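Local coordinates for beta-lactamase (Klebsiella pneumoniae, PDB 6KBY), which probably hydrolyses beta-lactam antibiotics to substituted beta-amino acids as a class C serine enzyme, and here holds adenosine monophosphate in its pocket, at residues K145-S157 and N295-I307. Numbering follows the deposited sequence.
Sequences KPADAAGTHRVYS and NDMAMTKSVATPI. With AMP (adenosine monophosphate), chain B.
K301 lays its aliphatic chain over CB of H153 and CG2 of V155, with CD 3.7 Å from each of those two carbons. Beneath it, the two-residue strand 153-154 pairs antiparallel with the start of strand 302-311, at an edge of the large antiparallel sheet of this class C beta-lactamase. R154 and S302 form the hydrogen-bonded pair: R154 N reaches S302 O at 2.8 Å, and S302 N returns a bond to R154 O. A304 N extends the pairing to T152 O.

A long, flexible lysine suits the surface here, since its methylenes cover nonpolar carbon while its charge reaches an acid. A bend at chi3 (64°) turns the end of K301 to D148, whose OD2 takes NZ on its syn lone pair at 2.8 Å. The same OD2 lies over one face of the H153 ring, offset toward its rim. ND1 of that ring donates to T152 OG1, which fixes the ring's rotation.

R154 runs the other way, buried and extended from CG to NE, CG anti to the backbone N (chi1 -177°). NE bonds to the Q275 side chain and NH2 makes a salt bridge with E280, while NH1 donates in plane to a water and, weakly, to M297 O.

Past the strand, Y156 enters the active site beside S71, its hydroxyl hydrogen-bonded to K321 NZ. Water 4 accepts from Y156 N and lies within bonding distance of both M297 O and T300 O, linking the tyrosine backbone to the 297-300 loop. A tyrosine suits this place because its phenol reaches both lysine and nucleotide phosphate, Y156 OH lying 2.9 Å from O2P of AMP.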
ATOM      1  N   LYS A 145     -21.054  14.776  -7.198  1.00 11.22           N
ATOM      2  CA  LYS A 145     -20.376  15.876  -7.871  1.00 12.20           C
ATOM      3  C   LYS A 145     -19.251  16.326  -6.947  1.00 12.81           C
ATOM      4  O   LYS A 145     -19.481  16.503  -5.738  1.00 12.35           O
ATOM      5  CB  LYS A 145     -21.328  17.045  -8.137  1.00 16.18           C
ATOM      6  CG  LYS A 145     -22.387  16.778  -9.198  1.00 22.49           C
ATOM      7  CD  LYS A 145     -23.497  17.823  -9.152  1.00 24.73           C
ATOM      8  CE  LYS A 145     -22.939  19.236  -9.032  1.00 26.27           C
ATOM      9  NZ  LYS A 145     -24.022  20.264  -8.927  1.00 26.09           N
ATOM     10  N   PRO A 146     -18.045  16.533  -7.466  1.00 10.91           N
ATOM     11  CA  PRO A 146     -16.942  16.966  -6.602  1.00 11.06           C
ATOM     12  C   PRO A 146     -17.076  18.433  -6.220  1.00  9.80           C
ATOM     13  O   PRO A 146     -17.690  19.235  -6.933  1.00 10.22           O
ATOM     14  CB  PRO A 146     -15.710  16.746  -7.482  1.00 11.43           C
ATOM     15  CG  PRO A 146     -16.220  16.913  -8.869  1.00 13.26           C
ATOM     16  CD  PRO A 146     -17.614  16.348  -8.862  1.00 12.45           C
ATOM     17  N   ALA A 147     -16.478  18.781  -5.079  1.00 10.81           N
ATOM     18  CA  ALA A 147     -16.496  20.164  -4.616  1.00 11.08           C
ATOM     19  C   ALA A 147     -15.621  21.060  -5.479  1.00 10.91           C
ATOM     20  O   ALA A 147     -15.898  22.259  -5.604  1.00 12.61           O
ATOM     21  CB  ALA A 147     -16.042  20.228  -3.158  1.00 12.22           C
ATOM     22  N   ASP A 148     -14.556  20.506  -6.054  1.00  9.64           N
ATOM     23  CA  ASP A 148     -13.654  21.199  -6.955  1.00  9.16           C
ATOM     24  C   ASP A 148     -13.550  20.380  -8.228  1.00  8.91           C
ATOM     25  O   ASP A 148     -13.875  19.192  -8.242  1.00  9.57           O
ATOM     26  CB  ASP A 148     -12.248  21.308  -6.354  1.00  9.81           C
ATOM     27  CG  ASP A 148     -12.274  21.689  -4.899  1.00 11.52           C
ATOM     28  OD1 ASP A 148     -12.527  22.874  -4.603  1.00 13.05           O
ATOM     29  OD2 ASP A 148     -12.058  20.801  -4.045  1.00 10.92           O
ATOM     30  N   ALA A 149     -13.067  21.005  -9.295  1.00  8.53           N
ATOM     31  CA  ALA A 149     -12.858  20.262 -10.529  1.00 10.04           C
ATOM     32  C   ALA A 149     -11.853  19.142 -10.300  1.00  8.59           C
ATOM     33  O   ALA A 149     -10.826  19.330  -9.639  1.00  9.13           O
ATOM     34  CB  ALA A 149     -12.326  21.190 -11.617  1.00 10.29           C
ATOM     35  N   ALA A 150     -12.151  17.973 -10.858  1.00  8.22           N
ATOM     36  CA  ALA A 150     -11.213  16.863 -10.773  1.00  8.63           C
ATOM     37  C   ALA A 150      -9.864  17.289 -11.325  1.00  7.56           C
ATOM     38  O   ALA A 150      -9.784  17.941 -12.371  1.00  9.12           O
ATOM     39  CB  ALA A 150     -11.741  15.673 -11.567  1.00  9.58           C
ATOM     40  N   GLY A 151      -8.802  16.941 -10.598  1.00  8.29           N
ATOM     41  CA  GLY A 151      -7.456  17.302 -10.978  1.00  9.00           C
ATOM     42  C   GLY A 151      -6.890  18.525 -10.291  1.00  8.51           C
ATOM     43  O   GLY A 151      -5.735  18.870 -10.556  1.00 11.11           O
ATOM     44  N   THR A 152      -7.653  19.191  -9.419  1.00  8.47           N
ATOM     45  CA  THR A 152      -7.174  20.395  -8.747  1.00  7.57           C
ATOM     46  C   THR A 152      -6.728  20.148  -7.314  1.00  7.87           C
ATOM     47  O   THR A 152      -5.894  20.904  -6.799  1.00  8.34           O
ATOM     48  CB  THR A 152      -8.270  21.471  -8.727  1.00  8.37           C
ATOM     49  OG1 THR A 152      -9.422  20.983  -8.024  1.00  8.68           O
ATOM     50  CG2 THR A 152      -8.667  21.886 -10.133  1.00 10.63           C
ATOM     51  N   HIS A 153      -7.280  19.126  -6.664  1.00  7.48           N
ATOM     52  CA  HIS A 153      -7.013  18.861  -5.259  1.00  7.26           C
ATOM     53  C   HIS A 153      -6.784  17.376  -5.049  1.00  7.15           C
ATOM     54  O   HIS A 153      -7.256  16.534  -5.817  1.00  8.25           O
ATOM     55  CB  HIS A 153      -8.170  19.340  -4.379  1.00  7.88           C
ATOM     56  CG  HIS A 153      -8.313  20.827  -4.348  1.00  7.91           C
ATOM     57  ND1 HIS A 153      -8.896  21.544  -5.372  1.00  8.55           N
ATOM     58  CD2 HIS A 153      -7.904  21.736  -3.434  1.00  9.59           C
ATOM     59  CE1 HIS A 153      -8.857  22.833  -5.077  1.00  9.97           C
ATOM     60  NE2 HIS A 153      -8.268  22.974  -3.904  1.00 10.41           N
ATOM     61  N   ARG A 154      -6.064  17.066  -3.976  1.00  7.19           N
ATOM     62  CA  ARG A 154      -5.840  15.697  -3.545  1.00  7.33           C
ATOM     63  C   ARG A 154      -6.683  15.428  -2.307  1.00  7.17           C
ATOM     64  O   ARG A 154      -6.553  16.131  -1.297  1.00  8.00           O
ATOM     65  CB  ARG A 154      -4.366  15.467  -3.234  1.00  7.70           C
ATOM     66  CG  ARG A 154      -4.044  14.026  -2.856  1.00  7.65           C
ATOM     67  CD  ARG A 154      -2.586  13.883  -2.435  1.00  7.81           C
ATOM     68  NE  ARG A 154      -2.182  12.508  -2.146  1.00  7.80           N
ATOM     69  CZ  ARG A 154      -2.300  11.910  -0.962  1.00  7.71           C
ATOM     70  NH1 ARG A 154      -2.837  12.552   0.067  1.00  8.33           N
ATOM     71  NH2 ARG A 154      -1.885  10.656  -0.809  1.00  8.24           N
ATOM     72  N   VAL A 155      -7.536  14.415  -2.395  1.00  6.77           N
ATOM     73  CA  VAL A 155      -8.319  13.905  -1.280  1.00  7.39           C
ATOM     74  C   VAL A 155      -8.096  12.400  -1.292  1.00  6.56           C
ATOM     75  O   VAL A 155      -8.604  11.698  -2.169  1.00  6.50           O
ATOM     76  CB  VAL A 155      -9.813  14.240  -1.405  1.00  8.33           C
ATOM     77  CG1 VAL A 155     -10.591  13.601  -0.269  1.00  9.03           C
ATOM     78  CG2 VAL A 155     -10.025  15.755  -1.439  1.00  9.70           C
ATOM     79  N   TYR A 156      -7.302  11.909  -0.354  1.00  6.95           N
ATOM     80  CA  TYR A 156      -7.058  10.476  -0.257  1.00  6.71           C
ATOM     81  C   TYR A 156      -8.398   9.751  -0.158  1.00  6.80           C
ATOM     82  O   TYR A 156      -9.269  10.145   0.626  1.00  7.15           O
ATOM     83  CB  TYR A 156      -6.207  10.244   0.992  1.00  7.37           C
ATOM     84  CG  TYR A 156      -5.729   8.838   1.201  1.00  7.32           C
ATOM     85  CD1 TYR A 156      -4.629   8.346   0.520  1.00  9.38           C
ATOM     86  CD2 TYR A 156      -6.334   8.022   2.142  1.00 12.98           C
ATOM     87  CE1 TYR A 156      -4.173   7.062   0.739  1.00  9.05           C
ATOM     88  CE2 TYR A 156      -5.886   6.733   2.363  1.00 13.94           C
ATOM     89  CZ  TYR A 156      -4.808   6.259   1.646  1.00  9.21           C
ATOM     90  OH  TYR A 156      -4.340   4.980   1.857  1.00 10.83           O
ATOM     91  N   SER A 157      -8.592   8.714  -0.975  1.00  7.12           N
ATOM     92  CA  SER A 157      -9.936   8.162  -1.137  1.00  7.19           C
ATOM     93  C   SER A 157      -9.937   6.651  -1.295  1.00  6.47           C
ATOM     94  O   SER A 157      -9.355   6.119  -2.248  1.00  7.24           O
ATOM     95  CB  SER A 157     -10.643   8.797  -2.333  1.00  7.17           C
ATOM     96  OG  SER A 157     -11.934   8.224  -2.511  1.00  7.21           O
ATOM     97  N   ASN A 295       3.515  12.060   5.375  1.00  8.41           N
ATOM     98  CA  ASN A 295       2.718  10.936   5.848  1.00  9.02           C
ATOM     99  C   ASN A 295       1.602  11.375   6.789  1.00  9.27           C
ATOM    100  O   ASN A 295       1.084  10.570   7.567  1.00 10.81           O
ATOM    101  CB  ASN A 295       3.610   9.862   6.466  1.00  8.83           C
ATOM    102  CG  ASN A 295       4.216   8.968   5.414  1.00  8.96           C
ATOM    103  OD1 ASN A 295       3.554   8.047   4.927  1.00 10.10           O
ATOM    104  ND2 ASN A 295       5.454   9.253   5.018  1.00  7.90           N
ATOM    105  N   ASP A 296       1.224  12.642   6.729  1.00  9.03           N
ATOM    106  CA  ASP A 296       0.104  13.192   7.479  1.00 10.02           C
ATOM    107  C   ASP A 296      -0.863  13.878   6.521  1.00 10.58           C
ATOM    108  O   ASP A 296      -1.189  15.057   6.659  1.00 11.66           O
ATOM    109  CB  ASP A 296       0.626  14.135   8.556  1.00 12.53           C
ATOM    110  CG  ASP A 296      -0.466  14.623   9.494  1.00 16.75           C
ATOM    111  OD1 ASP A 296      -1.519  13.966   9.586  1.00 16.53           O
ATOM    112  OD2 ASP A 296      -0.258  15.674  10.141  1.00 21.95           O
ATOM    113  N   MET A 297      -1.295  13.136   5.497  1.00  8.95           N
ATOM    114  CA  MET A 297      -2.146  13.658   4.432  1.00  8.47           C
ATOM    115  C   MET A 297      -3.372  12.780   4.210  1.00  9.66           C
ATOM    116  O   MET A 297      -3.976  12.825   3.130  1.00  9.98           O
ATOM    117  CB  MET A 297      -1.370  13.808   3.121  1.00  9.51           C
ATOM    118  CG  MET A 297      -0.122  14.665   3.232  1.00  9.60           C
ATOM    119  SD  MET A 297       0.738  14.831   1.664  1.00 10.80           S
ATOM    120  CE  MET A 297      -0.361  15.967   0.809  1.00 12.08           C
ATOM    121  N   ALA A 298      -3.754  11.990   5.212  1.00 10.37           N
ATOM    122  CA  ALA A 298      -4.721  10.919   5.007  1.00 11.78           C
ATOM    123  C   ALA A 298      -6.164  11.395   4.981  1.00 11.06           C
ATOM    124  O   ALA A 298      -7.006  10.734   4.365  1.00 13.54           O
ATOM    125  CB  ALA A 298      -4.581   9.873   6.113  1.00 16.57           C
ATOM    126  N   MET A 299      -6.484  12.503   5.651  1.00  8.87           N
ATOM    127  CA  MET A 299      -7.875  12.845   5.908  1.00  9.48           C
ATOM    128  C   MET A 299      -8.233  14.281   5.573  1.00  9.05           C
ATOM    129  O   MET A 299      -9.377  14.684   5.808  1.00 10.15           O
ATOM    130  CB  MET A 299      -8.243  12.559   7.370  1.00 11.31           C
ATOM    131  CG  MET A 299      -8.132  11.096   7.742  1.00 10.88           C
ATOM    132  SD  MET A 299      -8.448  10.817   9.471  1.00 13.71           S
ATOM    133  CE  MET A 299      -6.911  11.389  10.184  1.00 20.45           C
ATOM    134  N   THR A 300      -7.307  15.056   5.023  1.00  9.22           N
ATOM    135  CA  THR A 300      -7.551  16.447   4.686  1.00  9.35           C
ATOM    136  C   THR A 300      -7.308  16.676   3.201  1.00  8.03           C
ATOM    137  O   THR A 300      -6.487  16.000   2.572  1.00  9.10           O
ATOM    138  CB  THR A 300      -6.634  17.377   5.483  1.00 10.04           C
ATOM    139  OG1 THR A 300      -5.271  17.070   5.175  1.00 10.41           O
ATOM    140  CG2 THR A 300      -6.872  17.230   6.987  1.00 10.15           C
ATOM    141  N   LYS A 301      -8.021  17.649   2.652  1.00  8.11           N
ATOM    142  CA  LYS A 301      -7.829  18.040   1.266  1.00  7.62           C
ATOM    143  C   LYS A 301      -6.589  18.917   1.144  1.00  8.76           C
ATOM    144  O   LYS A 301      -6.321  19.756   2.011  1.00 11.26           O
ATOM    145  CB  LYS A 301      -9.055  18.812   0.779  1.00  8.36           C
ATOM    146  CG  LYS A 301      -8.957  19.235  -0.678  1.00  8.41           C
ATOM    147  CD  LYS A 301     -10.325  19.413  -1.323  1.00 12.05           C
ATOM    148  CE  LYS A 301     -11.120  20.521  -0.686  1.00 14.47           C
ATOM    149  NZ  LYS A 301     -12.468  20.632  -1.329  1.00 10.76           N
ATOM    150  N   SER A 302      -5.827  18.721   0.069  1.00  8.18           N
ATOM    151  CA  SER A 302      -4.696  19.578  -0.251  1.00  8.84           C
ATOM    152  C   SER A 302      -4.762  19.973  -1.720  1.00  8.42           C
ATOM    153  O   SER A 302      -5.443  19.341  -2.529  1.00  9.19           O
ATOM    154  CB  SER A 302      -3.363  18.874   0.028  1.00  9.55           C
ATOM    155  OG  SER A 302      -3.302  17.629  -0.654  1.00 11.03           O
ATOM    156  N   VAL A 303      -4.042  21.038  -2.065  1.00  9.29           N
ATOM    157  CA  VAL A 303      -3.895  21.418  -3.463  1.00  9.71           C
ATOM    158  C   VAL A 303      -2.999  20.405  -4.164  1.00  9.53           C
ATOM    159  O   VAL A 303      -1.984  19.964  -3.610  1.00 10.85           O
ATOM    160  CB  VAL A 303      -3.305  22.837  -3.548  1.00 10.90           C
ATOM    161  CG1 VAL A 303      -2.931  23.195  -4.985  1.00 13.77           C
ATOM    162  CG2 VAL A 303      -4.286  23.851  -2.984  1.00 14.24           C
ATOM    163  N   ALA A 304      -3.362  20.026  -5.389  1.00  8.21           N
ATOM    164  CA  ALA A 304      -2.541  19.142  -6.207  1.00  9.27           C
ATOM    165  C   ALA A 304      -2.102  19.891  -7.455  1.00  8.54           C
ATOM    166  O   ALA A 304      -2.887  20.639  -8.046  1.00 10.73           O
ATOM    167  CB  ALA A 304      -3.313  17.886  -6.609  1.00 10.56           C
ATOM    168  N   THR A 305      -0.848  19.703  -7.847  1.00  8.55           N
ATOM    169  CA  THR A 305      -0.304  20.373  -9.013  1.00 10.57           C
ATOM    170  C   THR A 305       0.212  19.323  -9.987  1.00  8.26           C
ATOM    171  O   THR A 305       1.008  18.463  -9.591  1.00  8.43           O
ATOM    172  CB  THR A 305       0.836  21.314  -8.596  1.00 12.81           C
ATOM    173  OG1 THR A 305       0.316  22.312  -7.705  1.00 15.47           O
ATOM    174  CG2 THR A 305       1.434  22.002  -9.816  1.00 16.95           C
ATOM    175  N   PRO A 306      -0.226  19.332 -11.241  1.00  8.61           N
ATOM    176  CA  PRO A 306       0.197  18.279 -12.171  1.00  9.27           C
ATOM    177  C   PRO A 306       1.695  18.312 -12.426  1.00  8.62           C
ATOM    178  O   PRO A 306       2.338  19.363 -12.374  1.00  9.46           O
ATOM    179  CB  PRO A 306      -0.572  18.608 -13.457  1.00 11.25           C
ATOM    180  CG  PRO A 306      -1.632  19.552 -13.054  1.00 11.42           C
ATOM    181  CD  PRO A 306      -1.148  20.292 -11.868  1.00  9.58           C
ATOM    182  N   ILE A 307       2.248  17.134 -12.699  1.00  7.90           N
ATOM    183  CA  ILE A 307       3.593  16.985 -13.241  1.00  7.56           C
ATOM    184  C   ILE A 307       3.400  16.499 -14.672  1.00  6.81           C
ATOM    185  O   ILE A 307       3.037  15.343 -14.901  1.00  7.82           O
ATOM    186  CB  ILE A 307       4.439  16.001 -12.426  1.00  7.96           C
ATOM    187  CG1 ILE A 307       4.475  16.401 -10.948  1.00  8.81           C
ATOM    188  CG2 ILE A 307       5.844  15.925 -12.997  1.00  9.00           C
ATOM    189  CD1 ILE A 307       5.069  15.336 -10.041  1.00  9.82           C
TER
HETATM  190  P   AMP B 401      -5.503   2.974   4.595  1.00 11.05           P
HETATM  191  O1P AMP B 401      -4.961   1.921   5.512  1.00 10.25           O
HETATM  192  O2P AMP B 401      -4.918   4.359   4.665  1.00 13.01           O
HETATM  193  O5' AMP B 401      -7.085   3.043   4.723  1.00 11.88           O
HETATM  194  C5' AMP B 401      -7.859   1.853   4.696  1.00 14.31           C
HETATM  195  C4' AMP B 401      -8.440   1.533   6.049  1.00 14.03           C
HETATM  196  O4' AMP B 401      -9.461   2.510   6.393  1.00 15.46           O
HETATM  197  C3' AMP B 401      -9.154   0.192   6.149  1.00 14.95           C
HETATM  198  O3' AMP B 401      -8.270  -0.892   6.369  1.00 14.78           O
HETATM  199  C2' AMP B 401     -10.151   0.420   7.275  1.00 16.26           C
HETATM  200  O2' AMP B 401      -9.508   0.349   8.541  1.00 16.55           O
HETATM  201  C1' AMP B 401     -10.554   1.870   7.018  1.00 16.13           C
HETATM  202  N9  AMP B 401     -11.715   1.961   6.113  1.00 17.82           N
HETATM  203  C8  AMP B 401     -11.695   2.442   4.849  1.00 16.63           C
HETATM  204  N7  AMP B 401     -12.932   2.391   4.287  1.00 16.41           N
HETATM  205  C5  AMP B 401     -13.764   1.862   5.207  1.00 17.37           C
HETATM  206  C6  AMP B 401     -15.204   1.531   5.266  1.00 18.77           C
HETATM  207  N6  AMP B 401     -16.013   1.755   4.204  1.00 19.70           N
HETATM  208  N1  AMP B 401     -15.680   0.991   6.414  1.00 22.17           N
HETATM  209  C2  AMP B 401     -14.882   0.760   7.475  1.00 22.85           C
HETATM  210  N3  AMP B 401     -13.564   1.039   7.490  1.00 21.90           N
HETATM  211  C4  AMP B 401     -12.959   1.582   6.406  1.00 18.45           C
HETATM  212  O   HOH W   1      -4.103  21.109 -10.428  1.00 18.34           O
HETATM  213  O   HOH W   2      -3.987  15.259   0.430  1.00  9.84           O
HETATM  214  O   HOH W   3      -9.111  12.145   2.617  1.00  8.91           O
HETATM  215  O   HOH W   4      -6.335  13.383   1.892  1.00 13.50           O